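Side-chain contacts in eukaryotic translation initiation factor 4 gamma 5 (Trypanosoma cruzi, PDB 6OZU), which probably serves as a scaffold in translation initiation, its MIF4G domain being of the kind that binds the RNA helicase eIF4A in related factors: residues N101-Q106 and V153-E158; L15-E20 and P24-E29; P34-T39 and I74-E79; L142-L147 and Q195-K200; E207-H212 and F219-T224. One frame throughout, in Å; residues are numbered along the deposited sequence.

Interaction 1 of 5, residues N101-Q106 and V153-E158; sequences NAEEAQ and VLHVLE
Glu103 of helix 82-112 and His155 of helix 150-162 meet side chain to side chain, and within these two segments they alone touch. The polar part is one weak hydrogen bond: in one of the two modelled positions of the His155 ring, NE2 donates to Glu103 OE1 over 3.3 Å, with an N-H...O angle of 141°. The carboxylate lies at the edge of the imidazole, its carbon in the ring plane, while its own plane is turned 64° from that of the ring.

The helices come close, the nearest CA atoms being those of Glu103 and Val156 at 7.4 Å. Glu103 has CG opposite its own backbone N (chi1 -176°), and its extended chain carries OE1 to the ring edge. His155 leaves its helix to one side, but the ring end comes nearer, the two side chains crossing at about a right angle.

The stronger partner of Glu103 lies elsewhere: OE2 forms a salt bridge with NH2 of Arg166, a residue that also touches His155. The glutamate's charge is therefore probably balanced chiefly by the arginine, the histidine adding at most a weak and tentative second hold at this MIF4G helix surface.

Interaction 2 of 5, residues L15-E20 and P24-E29; sequences LGRVGE and PKMKEE
Arg17 and Glu29 form the salt bridge that joins helix 6-17 to helix 23-31. Arg17 NH1 donates to Glu29 OE2 at 3.0 Å with an N-H...O angle of 163°, a nearly straight bond. The oxygen offers its syn lone pair and lies close to the guanidinium plane. The two flat groups are turned 40° apart, and the bond is made by NH1 alone, Arg17 NE being farther from Glu29 OE2 (3.7 Å). Arg17 reaches across with a chain extended from CG to NE.

Met26 lies beside the ion pair, its sulfur near the guanidinium edge and against the arginine's aliphatic stem, Arg17 CG to Met26 SD being 3.7 Å. Farther in, Val18 CG2 rests 3.8 Å from Met26 CG. A flexible, bent methionine can serve both neighbours, and its buried side chain also touches Ile14. Val18, just past the end of helix 6-17, also touches Tyr66 of helix 63-76.

Charge at the rim and sulfur and methyl groups within thus join two consecutive helices, the salt bridge tying them at the more exposed edge.

Interaction 3 of 5, residues P34-T39 and I74-E79; sequences PIRQST and INDIGE. With SO4 (sulfate ion), chain F.
Arg36, in the type I beta turn from Ile35 to Ser38 that precedes helix 40-53, reaches Asp76, the last residue of helix 63-76, and Ile77 just after it in this all-helical MIF4G fold. The ionic link is long: Arg36 NH2 to Asp76 OD1 is a weak but straight bond of 3.4 Å, the carboxylate standing 74° from the guanidinium plane. A firmer partner is Glu81, which forms a salt bridge with Arg36 NE. Arginine suits the place because its several N-H groups can serve different anions.

A sulfate, probably from the crystallisation liquor, sits beside the backbone N atoms of the turn. Arg36 NH1 donates to its O3 at 3.2 Å, while the backbone N atoms of Arg36 and Gln37 add weak bonds to O3 and O1.

Apolar contact completes the join. Ile77 CG1 lies over one face of the guanidinium, 3.4 Å above its plane and toward the rim. The far end of this branched residue turns to the other isoleucine, which also packs on Ile87: Ile77 CD1 stands 3.7 Å from Ile35 CG2.

Interaction 4 of 5, residues L142-L147 and Q195-K200; sequences LFTHGL and QEFVPK
Thr144 sets its methyl group on the face of the Phe197 ring, a CH-pi contact made by a residue whose hydroxyl is turned back to its own helix. CG2 lies 3.7 Å from the centroid of the Phe197 ring and 16° off the ring normal. The neighbouring turn is a Schellman motif closing helix 118-144: Leu147 N bonds to Leu142 O and Gly146 N to Phe143 O. Gly146 is the C-prime residue, with a positive phi of 62° that glycine adopts readily.

Threonine fits here because its two branches do different work. With the chi1 of Thr144 at 58°, its OG1 stands between the backbone N and carbonyl carbon, where it bonds to Gly140 O and pairs with His145 ND1; CG2 is thereby directed at the aromatic ring. The Thr144 carbonyl also approaches that ring, its O lying 3.3 Å from Phe197 CD2. The backbones run close here, the CA atoms of Thr144 and Phe197 being 5.9 Å apart.

Phe143 extends the apolar patch alongside. The same ring packs against Val148 and Cys186, a broad hydrophobic surface suited to the junction of several helices. Lys200 contributes the aliphatic base of its chain, while its ammonium has a long, weak ion pair with Glu150: Lys200 CB meets Phe143 CZ at 3.7 Å, an oblique approach to the ring.

Interaction 5 of 5, residues E207-H212 and F219-T224; sequences ELMHMH and FLLLNT
Met209 leans its thioether chain against Leu221 and Leu222, joining the end of helix 194-208 to helix 215-235. Its CB points toward the second helix and carries CG opposite the carbonyl carbon (chi1 -85°). CG then comes within 3.6 Å of Leu221 CB and 3.8 Å of Leu221 CD1, the two side chains running past each other in opposite directions. Beyond CG the chain bends, and the sulfur moves on to the next leucine: Met209 SD lies 3.3 Å from Leu222 CD2. The terminal methyl stays with that same residue, Met209 CE being 3.7 Å from Leu222 CD2, so sulfur and methyl together lie across the isobutyl group at about a right angle.

Met209 lies in a type I beta turn from Leu208 to Met211, as the chain turns between two consecutive helices of the MIF4G helical array. The unbranched methionine can bend to follow two leucines that are adjacent in sequence and diverge around their helix. Leu208 meets Leu221 on a more buried side, its CB standing 4.1 Å from Leu221 CD1, while its isobutyl group reaches Leu157 of helix 150-162. Leu222, by contrast, lies on an exposed edge of the contact.

In the fold
All five contacts lie in one all-helical MIF4G domain. Along the chain, interactions 2 and 3 come first, each closing before the next opens; interactions 1 and 4 then interleave, and interaction 5 follows. Interactions 2 and 3 occupy the N-terminal end, with centres 18 Å apart, while interaction 5 lies about 40 Å from either, centre to centre. Interaction 4 touches both interaction 3 and interaction 1: Leu147 packs on Ile74, and Phe143 on Val153. Interactions 4 and 5 share helix 194-208, and Leu157 and Glu158 of interaction 1 pack on Leu208 of interaction 5. Interactions 3, 4, 1 and 5 thus form a connected series of packed helices, with interaction 2 standing apart from it.

Interaction 1 of 5, residues N101-Q106 and V153-E158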
# COMPACT_ATOMS: atom_id res chain seq x y z
N ASN A 101 -1.67 5.97 10.77
CA ASN A 101 -0.42 6.60 11.19
C ASN A 101 0.05 7.53 10.11
O ASN A 101 0.34 8.69 10.41
CB ASN A 101 0.68 5.55 11.46
CG ASN A 101 0.51 4.73 12.70
OD1 ASN A 101 -0.24 5.05 13.63
ND2 ASN A 101 1.21 3.61 12.74
N ALA A 102 0.12 7.02 8.83
CA ALA A 102 0.51 7.81 7.67
C ALA A 102 -0.37 9.06 7.52
O ALA A 102 0.18 10.13 7.33
CB ALA A 102 0.50 6.96 6.42
N GLU A 103 -1.71 8.94 7.72
CA GLU A 103 -2.64 10.07 7.66
C GLU A 103 -2.35 11.12 8.74
O GLU A 103 -2.18 12.30 8.41
CB GLU A 103 -4.10 9.59 7.77
CG GLU A 103 -5.12 10.71 7.61
CD GLU A 103 -6.57 10.33 7.75
OE1 GLU A 103 -6.87 9.13 7.98
OE2 GLU A 103 -7.43 11.23 7.63
N GLU A 104 -2.28 10.70 10.01
CA GLU A 104 -2.00 11.54 11.17
C GLU A 104 -0.61 12.18 11.14
O GLU A 104 -0.47 13.30 11.64
CB GLU A 104 -2.24 10.77 12.48
CG GLU A 104 -2.38 11.63 13.73
CD GLU A 104 -3.33 12.82 13.69
OE1 GLU A 104 -4.46 12.67 13.18
OE2 GLU A 104 -2.94 13.90 14.19
N ALA A 105 0.41 11.50 10.56
CA ALA A 105 1.77 12.02 10.43
C ALA A 105 1.77 13.22 9.47
O ALA A 105 2.44 14.21 9.74
CB ALA A 105 2.68 10.92 9.91
N GLN A 106 0.98 13.13 8.38
CA GLN A 106 0.75 14.17 7.37
C GLN A 106 0.07 15.39 8.04
O GLN A 106 0.54 16.52 7.85
CB GLN A 106 -0.13 13.61 6.23
CG GLN A 106 -0.34 14.56 5.06
CD GLN A 106 0.93 14.81 4.28
OE1 GLN A 106 1.62 13.87 3.82
NE2 GLN A 106 1.28 16.08 4.10
N VAL A 153 -7.62 2.07 0.11
CA VAL A 153 -7.00 2.78 -1.00
C VAL A 153 -7.75 4.10 -1.25
O VAL A 153 -7.11 5.15 -1.29
CB VAL A 153 -6.90 1.88 -2.26
CG1 VAL A 153 -6.07 2.56 -3.37
CG2 VAL A 153 -6.30 0.52 -1.90
N LEU A 154 -9.08 4.04 -1.33
CA LEU A 154 -9.96 5.18 -1.52
C LEU A 154 -9.80 6.23 -0.41
O LEU A 154 -9.68 7.41 -0.73
CB LEU A 154 -11.42 4.72 -1.62
CG LEU A 154 -12.49 5.81 -1.74
CD1 LEU A 154 -12.41 6.54 -3.08
CD2 LEU A 154 -13.86 5.24 -1.48
N HIS A 155 -9.80 5.79 0.89
CA HIS A 155 -9.64 6.66 2.07
C HIS A 155 -8.28 7.35 2.09
O HIS A 155 -8.20 8.52 2.47
CB HIS A 155 -9.87 5.91 3.41
CG HIS A 155 -9.95 6.80 4.63
ND1 HIS A 155 -11.15 7.04 5.28
CD2 HIS A 155 -8.96 7.44 5.30
CE1 HIS A 155 -10.86 7.83 6.30
NE2 HIS A 155 -9.56 8.11 6.35
N VAL A 156 -7.20 6.65 1.67
CA VAL A 156 -5.86 7.24 1.63
C VAL A 156 -5.81 8.35 0.57
O VAL A 156 -5.34 9.45 0.86
CB VAL A 156 -4.73 6.19 1.41
CG1 VAL A 156 -3.41 6.86 1.00
CG2 VAL A 156 -4.54 5.31 2.63
N LEU A 157 -6.32 8.04 -0.66
CA LEU A 157 -6.40 8.97 -1.80
C LEU A 157 -7.26 10.20 -1.51
O LEU A 157 -6.96 11.28 -2.01
CB LEU A 157 -6.86 8.25 -3.09
CG LEU A 157 -5.89 7.20 -3.66
CD1 LEU A 157 -6.45 6.55 -4.88
CD2 LEU A 157 -4.56 7.81 -3.97
N GLU A 158 -8.29 10.04 -0.67
CA GLU A 158 -9.14 11.14 -0.21
C GLU A 158 -8.29 12.20 0.50
O GLU A 158 -8.30 13.34 0.05
CB GLU A 158 -10.23 10.65 0.72
CG GLU A 158 -11.42 10.03 0.02
CD GLU A 158 -12.63 9.89 0.93
OE1 GLU A 158 -13.06 10.93 1.50
OE2 GLU A 158 -13.14 8.76 1.07

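Interaction 2 of 5, residues L15-E20 and P24-E29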
# COMPACT_ATOMS: atom_id res chain seq x y z
N LEU A 15 12.61 -12.97 5.91
CA LEU A 15 12.52 -11.63 5.30
C LEU A 15 13.90 -11.11 4.88
O LEU A 15 14.03 -10.38 3.89
CB LEU A 15 11.82 -10.62 6.24
CG LEU A 15 10.36 -10.90 6.62
CD1 LEU A 15 9.96 -10.09 7.83
CD2 LEU A 15 9.41 -10.62 5.47
N GLY A 16 14.92 -11.50 5.63
CA GLY A 16 16.30 -11.17 5.34
C GLY A 16 16.78 -11.85 4.06
O GLY A 16 17.08 -11.16 3.08
N ARG A 17 16.79 -13.22 4.05
CA ARG A 17 17.25 -14.01 2.89
C ARG A 17 16.34 -13.96 1.64
O ARG A 17 16.76 -14.44 0.60
CB ARG A 17 17.57 -15.49 3.23
CG ARG A 17 16.84 -16.13 4.39
CD ARG A 17 17.50 -17.44 4.82
NE ARG A 17 16.64 -18.22 5.72
CZ ARG A 17 16.84 -18.36 7.03
NH1 ARG A 17 15.99 -19.08 7.76
NH2 ARG A 17 17.88 -17.78 7.62
N VAL A 18 15.14 -13.35 1.70
CA VAL A 18 14.23 -13.36 0.54
C VAL A 18 14.72 -12.41 -0.59
O VAL A 18 15.12 -11.25 -0.37
CB VAL A 18 12.73 -13.16 0.93
CG1 VAL A 18 12.39 -11.71 1.27
CG2 VAL A 18 11.81 -13.70 -0.16
N GLY A 19 14.70 -12.97 -1.80
CA GLY A 19 15.05 -12.35 -3.07
C GLY A 19 14.38 -13.06 -4.24
O GLY A 19 13.64 -14.03 -4.04
N GLU A 20 14.64 -12.55 -5.47
CA GLU A 20 14.08 -13.08 -6.73
C GLU A 20 14.35 -14.59 -6.91
O GLU A 20 13.41 -15.37 -7.12
CB GLU A 20 14.61 -12.26 -7.92
CG GLU A 20 14.00 -12.59 -9.28
CD GLU A 20 14.90 -12.30 -10.47
OE1 GLU A 20 16.02 -12.87 -10.51
OE2 GLU A 20 14.49 -11.52 -11.36
N PRO A 24 10.70 -19.11 -3.89
CA PRO A 24 9.99 -20.39 -3.64
C PRO A 24 10.47 -21.16 -2.41
O PRO A 24 9.66 -21.83 -1.76
CB PRO A 24 10.22 -21.18 -4.93
CG PRO A 24 10.60 -20.16 -5.96
CD PRO A 24 11.38 -19.14 -5.20
N LYS A 25 11.78 -21.06 -2.08
CA LYS A 25 12.39 -21.69 -0.90
C LYS A 25 11.93 -20.95 0.36
O LYS A 25 11.75 -21.57 1.40
CB LYS A 25 13.94 -21.69 -1.00
CG LYS A 25 14.61 -22.54 0.08
CD LYS A 25 16.14 -22.54 -0.00
CE LYS A 25 16.72 -23.47 1.05
NZ LYS A 25 18.19 -23.64 0.91
N MET A 26 11.72 -19.63 0.24
CA MET A 26 11.28 -18.76 1.33
C MET A 26 9.80 -18.97 1.66
O MET A 26 9.42 -18.98 2.84
CB MET A 26 11.64 -17.29 1.05
CG MET A 26 13.15 -17.02 1.05
SD MET A 26 14.03 -17.66 2.52
CE MET A 26 14.86 -19.11 1.82
N LYS A 27 8.98 -19.19 0.61
CA LYS A 27 7.56 -19.50 0.71
C LYS A 27 7.40 -20.84 1.43
O LYS A 27 6.53 -20.95 2.30
CB LYS A 27 6.93 -19.58 -0.69
CG LYS A 27 6.61 -18.23 -1.30
CD LYS A 27 6.03 -18.39 -2.68
CE LYS A 27 5.56 -17.08 -3.23
NZ LYS A 27 5.47 -17.13 -4.71
N GLU A 28 8.24 -21.85 1.09
CA GLU A 28 8.13 -23.15 1.74
C GLU A 28 8.70 -23.12 3.17
O GLU A 28 8.17 -23.84 4.02
CB GLU A 28 8.67 -24.33 0.89
CG GLU A 28 10.15 -24.30 0.55
CD GLU A 28 10.56 -25.18 -0.62
OE1 GLU A 28 11.59 -25.87 -0.52
OE2 GLU A 28 9.84 -25.16 -1.65
N GLU A 29 9.72 -22.25 3.45
CA GLU A 29 10.26 -22.07 4.80
C GLU A 29 9.20 -21.46 5.75
O GLU A 29 9.14 -21.82 6.92
CB GLU A 29 11.52 -21.20 4.79
CG GLU A 29 12.80 -21.99 4.58
CD GLU A 29 14.06 -21.32 5.08
OE1 GLU A 29 15.09 -21.38 4.37
OE2 GLU A 29 14.03 -20.75 6.20

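Interaction 3 of 5, residues P34-T39 and I74-E79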
# COMPACT_ATOMS: atom_id res chain seq x y z
N PRO A 34 5.12 -23.32 12.45
CA PRO A 34 3.84 -23.74 13.05
C PRO A 34 2.90 -22.58 13.37
O PRO A 34 2.66 -22.28 14.54
CB PRO A 34 4.28 -24.54 14.27
CG PRO A 34 5.57 -23.96 14.66
CD PRO A 34 6.19 -23.26 13.47
N ILE A 35 2.35 -21.94 12.32
CA ILE A 35 1.45 -20.79 12.44
C ILE A 35 0.09 -21.20 12.99
O ILE A 35 -0.42 -20.52 13.88
CB ILE A 35 1.39 -19.96 11.12
CG1 ILE A 35 2.77 -19.40 10.78
CG2 ILE A 35 0.36 -18.82 11.19
CD1 ILE A 35 3.28 -19.82 9.48
N ARG A 36 -0.48 -22.33 12.50
CA ARG A 36 -1.78 -22.86 12.97
C ARG A 36 -1.76 -23.24 14.46
O ARG A 36 -2.80 -23.18 15.11
CB ARG A 36 -2.21 -24.10 12.17
CG ARG A 36 -2.74 -23.78 10.79
CD ARG A 36 -2.99 -25.08 10.07
NE ARG A 36 -3.32 -24.86 8.66
CZ ARG A 36 -2.41 -24.76 7.70
NH1 ARG A 36 -1.11 -24.82 7.99
NH2 ARG A 36 -2.78 -24.57 6.44
N GLN A 37 -0.59 -23.64 14.98
CA GLN A 37 -0.39 -24.03 16.37
C GLN A 37 0.12 -22.86 17.24
O GLN A 37 0.45 -23.05 18.42
CB GLN A 37 0.55 -25.25 16.43
CG GLN A 37 0.02 -26.50 15.74
CD GLN A 37 1.11 -27.55 15.58
OE1 GLN A 37 1.96 -27.47 14.68
NE2 GLN A 37 1.13 -28.56 16.47
N SER A 38 0.15 -21.63 16.68
CA SER A 38 0.59 -20.40 17.37
C SER A 38 -0.54 -19.61 18.03
O SER A 38 -1.70 -19.71 17.62
CB SER A 38 1.36 -19.51 16.41
OG SER A 38 2.63 -20.10 16.15
N THR A 39 -0.20 -18.79 19.05
CA THR A 39 -1.17 -17.97 19.79
C THR A 39 -1.55 -16.73 18.95
O THR A 39 -0.86 -16.43 17.98
CB THR A 39 -0.62 -17.56 21.18
OG1 THR A 39 0.47 -16.66 21.01
CG2 THR A 39 -0.15 -18.74 22.00
N ILE A 74 -1.50 -16.73 3.34
CA ILE A 74 -2.97 -16.82 3.32
C ILE A 74 -3.46 -17.84 2.25
O ILE A 74 -4.60 -18.30 2.33
CB ILE A 74 -3.72 -15.46 3.26
CG1 ILE A 74 -3.39 -14.65 2.01
CG2 ILE A 74 -3.48 -14.63 4.53
CD1 ILE A 74 -4.47 -13.64 1.69
N ASN A 75 -2.59 -18.21 1.29
CA ASN A 75 -2.92 -19.24 0.30
C ASN A 75 -2.76 -20.65 0.94
O ASN A 75 -3.39 -21.61 0.50
CB ASN A 75 -2.05 -19.11 -0.94
CG ASN A 75 -2.48 -18.06 -1.95
OD1 ASN A 75 -2.04 -18.09 -3.09
ND2 ASN A 75 -3.34 -17.10 -1.58
N ASP A 76 -1.89 -20.75 1.98
CA ASP A 76 -1.63 -21.98 2.74
C ASP A 76 -2.70 -22.19 3.81
O ASP A 76 -3.23 -23.29 3.94
CB ASP A 76 -0.21 -21.96 3.36
CG ASP A 76 0.13 -23.12 4.30
OD1 ASP A 76 -0.36 -24.25 4.06
OD2 ASP A 76 0.87 -22.89 5.28
N ILE A 77 -3.00 -21.13 4.59
CA ILE A 77 -3.98 -21.18 5.66
C ILE A 77 -5.21 -20.42 5.18
O ILE A 77 -5.22 -19.19 5.20
CB ILE A 77 -3.39 -20.69 7.02
CG1 ILE A 77 -1.96 -21.26 7.26
CG2 ILE A 77 -4.33 -21.10 8.16
CD1 ILE A 77 -1.07 -20.51 8.18
N GLY A 78 -6.20 -21.19 4.72
CA GLY A 78 -7.46 -20.69 4.17
C GLY A 78 -8.40 -20.01 5.15
O GLY A 78 -8.26 -20.19 6.37
N GLU A 79 -9.40 -19.26 4.63
CA GLU A 79 -10.39 -18.54 5.43
C GLU A 79 -11.40 -19.44 6.16
O GLU A 79 -12.17 -18.95 6.99
CB GLU A 79 -11.12 -17.45 4.63
CG GLU A 79 -11.93 -17.94 3.44
CD GLU A 79 -12.30 -16.85 2.45
OE1 GLU A 79 -13.51 -16.71 2.15
OE2 GLU A 79 -11.39 -16.14 1.97
S SO4 F . 1.20 -25.84 11.16
O1 SO4 F . 0.98 -25.53 12.57
O2 SO4 F . 0.27 -26.88 10.73
O3 SO4 F . 0.98 -24.63 10.36
O4 SO4 F . 2.57 -26.32 10.98

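Interaction 4 of 5, residues L142-L147 and Q195-K200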
# COMPACT_ATOMS: atom_id res chain seq x y z
N LEU A 142 0.40 -3.81 -1.63
CA LEU A 142 -0.65 -4.57 -0.94
C LEU A 142 -1.85 -4.68 -1.86
O LEU A 142 -2.45 -5.74 -1.96
CB LEU A 142 -1.08 -3.91 0.39
CG LEU A 142 -0.13 -3.95 1.59
CD1 LEU A 142 -0.58 -2.97 2.65
CD2 LEU A 142 -0.06 -5.34 2.21
N PHE A 143 -2.18 -3.58 -2.56
CA PHE A 143 -3.30 -3.50 -3.49
C PHE A 143 -3.15 -4.40 -4.73
O PHE A 143 -4.08 -5.12 -5.07
CB PHE A 143 -3.57 -2.04 -3.90
CG PHE A 143 -4.83 -1.86 -4.69
CD1 PHE A 143 -6.08 -2.12 -4.11
CD2 PHE A 143 -4.79 -1.46 -6.02
CE1 PHE A 143 -7.24 -1.96 -4.84
CE2 PHE A 143 -5.95 -1.31 -6.75
CZ PHE A 143 -7.18 -1.55 -6.15
N THR A 144 -1.99 -4.38 -5.38
CA THR A 144 -1.69 -5.21 -6.56
C THR A 144 -1.65 -6.72 -6.24
O THR A 144 -1.82 -7.55 -7.14
CB THR A 144 -0.42 -4.71 -7.25
OG1 THR A 144 0.65 -4.76 -6.33
CG2 THR A 144 -0.56 -3.29 -7.82
N HIS A 145 -1.45 -7.07 -4.95
CA HIS A 145 -1.41 -8.45 -4.45
C HIS A 145 -2.70 -8.85 -3.70
O HIS A 145 -2.74 -9.92 -3.09
CB HIS A 145 -0.16 -8.66 -3.60
CG HIS A 145 1.12 -8.56 -4.37
ND1 HIS A 145 1.47 -7.41 -5.05
CD2 HIS A 145 2.13 -9.46 -4.49
CE1 HIS A 145 2.65 -7.66 -5.60
NE2 HIS A 145 3.10 -8.86 -5.28
N GLY A 146 -3.73 -8.00 -3.79
CA GLY A 146 -5.06 -8.20 -3.21
C GLY A 146 -5.13 -8.32 -1.69
O GLY A 146 -6.07 -8.91 -1.16
N LEU A 147 -4.14 -7.73 -1.00
CA LEU A 147 -4.01 -7.78 0.47
C LEU A 147 -4.63 -6.59 1.23
O LEU A 147 -4.63 -6.62 2.45
CB LEU A 147 -2.52 -7.92 0.86
CG LEU A 147 -1.85 -9.21 0.46
CD1 LEU A 147 -0.38 -9.16 0.76
CD2 LEU A 147 -2.52 -10.41 1.15
N GLN A 195 -5.28 -7.98 -14.53
CA GLN A 195 -6.60 -8.19 -15.14
C GLN A 195 -7.72 -7.76 -14.20
O GLN A 195 -8.77 -7.30 -14.66
CB GLN A 195 -6.77 -9.67 -15.54
CG GLN A 195 -5.89 -10.12 -16.73
CD GLN A 195 -5.79 -11.63 -16.89
OE1 GLN A 195 -6.61 -12.42 -16.39
NE2 GLN A 195 -4.76 -12.06 -17.62
N GLU A 196 -7.50 -7.89 -12.87
CA GLU A 196 -8.47 -7.49 -11.87
C GLU A 196 -8.11 -6.21 -11.12
O GLU A 196 -9.03 -5.47 -10.78
CB GLU A 196 -8.77 -8.64 -10.88
N PHE A 197 -6.81 -5.94 -10.85
CA PHE A 197 -6.50 -4.76 -10.03
C PHE A 197 -6.54 -3.41 -10.81
O PHE A 197 -6.82 -2.38 -10.19
CB PHE A 197 -5.19 -4.91 -9.21
CG PHE A 197 -3.85 -4.95 -9.90
CD1 PHE A 197 -3.30 -3.79 -10.46
CD2 PHE A 197 -3.06 -6.09 -9.86
CE1 PHE A 197 -2.04 -3.82 -11.06
CE2 PHE A 197 -1.79 -6.11 -10.45
CZ PHE A 197 -1.29 -4.97 -11.03
N VAL A 198 -6.25 -3.41 -12.11
CA VAL A 198 -6.28 -2.19 -12.95
C VAL A 198 -7.74 -1.66 -13.04
O VAL A 198 -7.94 -0.49 -12.70
CB VAL A 198 -5.54 -2.40 -14.29
CG1 VAL A 198 -5.85 -1.29 -15.29
CG2 VAL A 198 -4.05 -2.52 -14.04
N PRO A 199 -8.80 -2.50 -13.27
CA PRO A 199 -10.18 -1.98 -13.22
C PRO A 199 -10.62 -1.55 -11.82
O PRO A 199 -11.47 -0.65 -11.72
CB PRO A 199 -11.02 -3.15 -13.72
CG PRO A 199 -10.05 -3.98 -14.52
CD PRO A 199 -8.81 -3.91 -13.72
N LYS A 200 -10.04 -2.16 -10.75
CA LYS A 200 -10.34 -1.85 -9.35
C LYS A 200 -9.81 -0.46 -8.97
O LYS A 200 -10.50 0.28 -8.26
CB LYS A 200 -9.75 -2.91 -8.41
CG LYS A 200 -10.61 -4.13 -8.18
CD LYS A 200 -9.87 -5.12 -7.28
CE LYS A 200 -10.77 -6.10 -6.57
NZ LYS A 200 -11.10 -5.69 -5.16

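Interaction 5 of 5, residues E207-H212 and F219-T224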
# COMPACT_ATOMS: atom_id res chain seq x y z
N GLU A 207 -14.79 7.05 -8.02
CA GLU A 207 -15.44 7.41 -6.76
C GLU A 207 -15.02 8.79 -6.28
O GLU A 207 -15.87 9.58 -5.89
CB GLU A 207 -15.19 6.37 -5.68
CG GLU A 207 -16.20 5.26 -5.70
CD GLU A 207 -16.04 4.21 -4.63
OE1 GLU A 207 -16.84 4.21 -3.66
OE2 GLU A 207 -15.11 3.38 -4.77
N LEU A 208 -13.71 9.09 -6.31
CA LEU A 208 -13.17 10.40 -5.94
C LEU A 208 -13.77 11.51 -6.82
O LEU A 208 -13.88 12.65 -6.39
CB LEU A 208 -11.63 10.40 -6.06
CG LEU A 208 -10.87 9.47 -5.13
CD1 LEU A 208 -9.52 9.16 -5.69
CD2 LEU A 208 -10.76 10.04 -3.73
N MET A 209 -14.17 11.16 -8.05
CA MET A 209 -14.79 12.08 -8.99
C MET A 209 -16.19 12.50 -8.58
O MET A 209 -16.72 13.48 -9.10
CB MET A 209 -14.87 11.40 -10.33
CG MET A 209 -13.65 11.54 -11.08
SD MET A 209 -14.14 11.56 -12.74
CE MET A 209 -15.18 13.08 -12.75
N HIS A 210 -16.81 11.72 -7.68
CA HIS A 210 -18.14 12.01 -7.18
C HIS A 210 -18.01 12.46 -5.72
O HIS A 210 -18.77 12.04 -4.85
CB HIS A 210 -19.09 10.83 -7.43
CG HIS A 210 -19.31 10.57 -8.90
ND1 HIS A 210 -18.61 9.58 -9.58
CD2 HIS A 210 -20.09 11.24 -9.79
CE1 HIS A 210 -19.01 9.65 -10.84
NE2 HIS A 210 -19.89 10.63 -11.02
N MET A 211 -16.99 13.32 -5.47
CA MET A 211 -16.64 13.94 -4.19
C MET A 211 -16.42 15.44 -4.36
O MET A 211 -15.64 16.07 -3.63
CB MET A 211 -15.43 13.25 -3.55
CG MET A 211 -15.78 11.92 -2.95
SD MET A 211 -14.34 11.11 -2.23
CE MET A 211 -15.03 9.50 -1.96
N HIS A 212 -17.15 16.01 -5.33
CA HIS A 212 -17.22 17.41 -5.76
C HIS A 212 -15.85 18.02 -6.11
O HIS A 212 -15.46 19.04 -5.55
CB HIS A 212 -17.99 18.25 -4.73
CG HIS A 212 -19.35 17.67 -4.44
ND1 HIS A 212 -20.42 17.87 -5.31
CD2 HIS A 212 -19.73 16.83 -3.46
CE1 HIS A 212 -21.43 17.19 -4.79
NE2 HIS A 212 -21.06 16.54 -3.67
N PHE A 219 -10.00 17.49 -14.00
CA PHE A 219 -9.09 17.24 -15.12
C PHE A 219 -8.08 16.14 -14.74
O PHE A 219 -7.84 15.24 -15.53
CB PHE A 219 -8.39 18.53 -15.61
CG PHE A 219 -7.65 18.35 -16.92
CD1 PHE A 219 -8.33 18.36 -18.14
CD2 PHE A 219 -6.27 18.13 -16.93
CE1 PHE A 219 -7.64 18.15 -19.35
CE2 PHE A 219 -5.59 17.93 -18.15
CZ PHE A 219 -6.28 17.94 -19.34
N LEU A 220 -7.56 16.19 -13.50
CA LEU A 220 -6.62 15.21 -12.98
C LEU A 220 -7.20 13.80 -12.99
O LEU A 220 -6.59 12.90 -13.58
CB LEU A 220 -6.14 15.58 -11.57
CG LEU A 220 -5.11 14.62 -10.95
CD1 LEU A 220 -3.79 15.26 -10.86
CD2 LEU A 220 -5.54 14.18 -9.61
N LEU A 221 -8.38 13.61 -12.36
CA LEU A 221 -9.04 12.31 -12.27
C LEU A 221 -9.53 11.76 -13.61
O LEU A 221 -9.37 10.56 -13.86
CB LEU A 221 -10.16 12.36 -11.24
CG LEU A 221 -9.73 12.66 -9.80
CD1 LEU A 221 -10.90 13.13 -8.97
CD2 LEU A 221 -8.98 11.46 -9.17
N LEU A 222 -10.07 12.64 -14.48
CA LEU A 222 -10.54 12.25 -15.81
C LEU A 222 -9.42 11.90 -16.76
O LEU A 222 -9.57 10.94 -17.51
CB LEU A 222 -11.47 13.29 -16.44
CG LEU A 222 -12.86 13.42 -15.79
CD1 LEU A 222 -13.60 14.58 -16.36
CD2 LEU A 222 -13.67 12.17 -15.98
N ASN A 223 -8.30 12.67 -16.75
CA ASN A 223 -7.15 12.38 -17.61
C ASN A 223 -6.44 11.10 -17.18
O ASN A 223 -5.99 10.35 -18.05
CB ASN A 223 -6.17 13.55 -17.68
CG ASN A 223 -5.39 13.61 -18.97
OD1 ASN A 223 -4.23 14.02 -19.01
ND2 ASN A 223 -5.99 13.16 -20.04
N THR A 224 -6.39 10.83 -15.85
CA THR A 224 -5.78 9.64 -15.26
C THR A 224 -6.56 8.37 -15.67
O THR A 224 -5.96 7.43 -16.21
CB THR A 224 -5.59 9.82 -13.74
OG1 THR A 224 -4.70 10.92 -13.52
CG2 THR A 224 -5.01 8.61 -13.09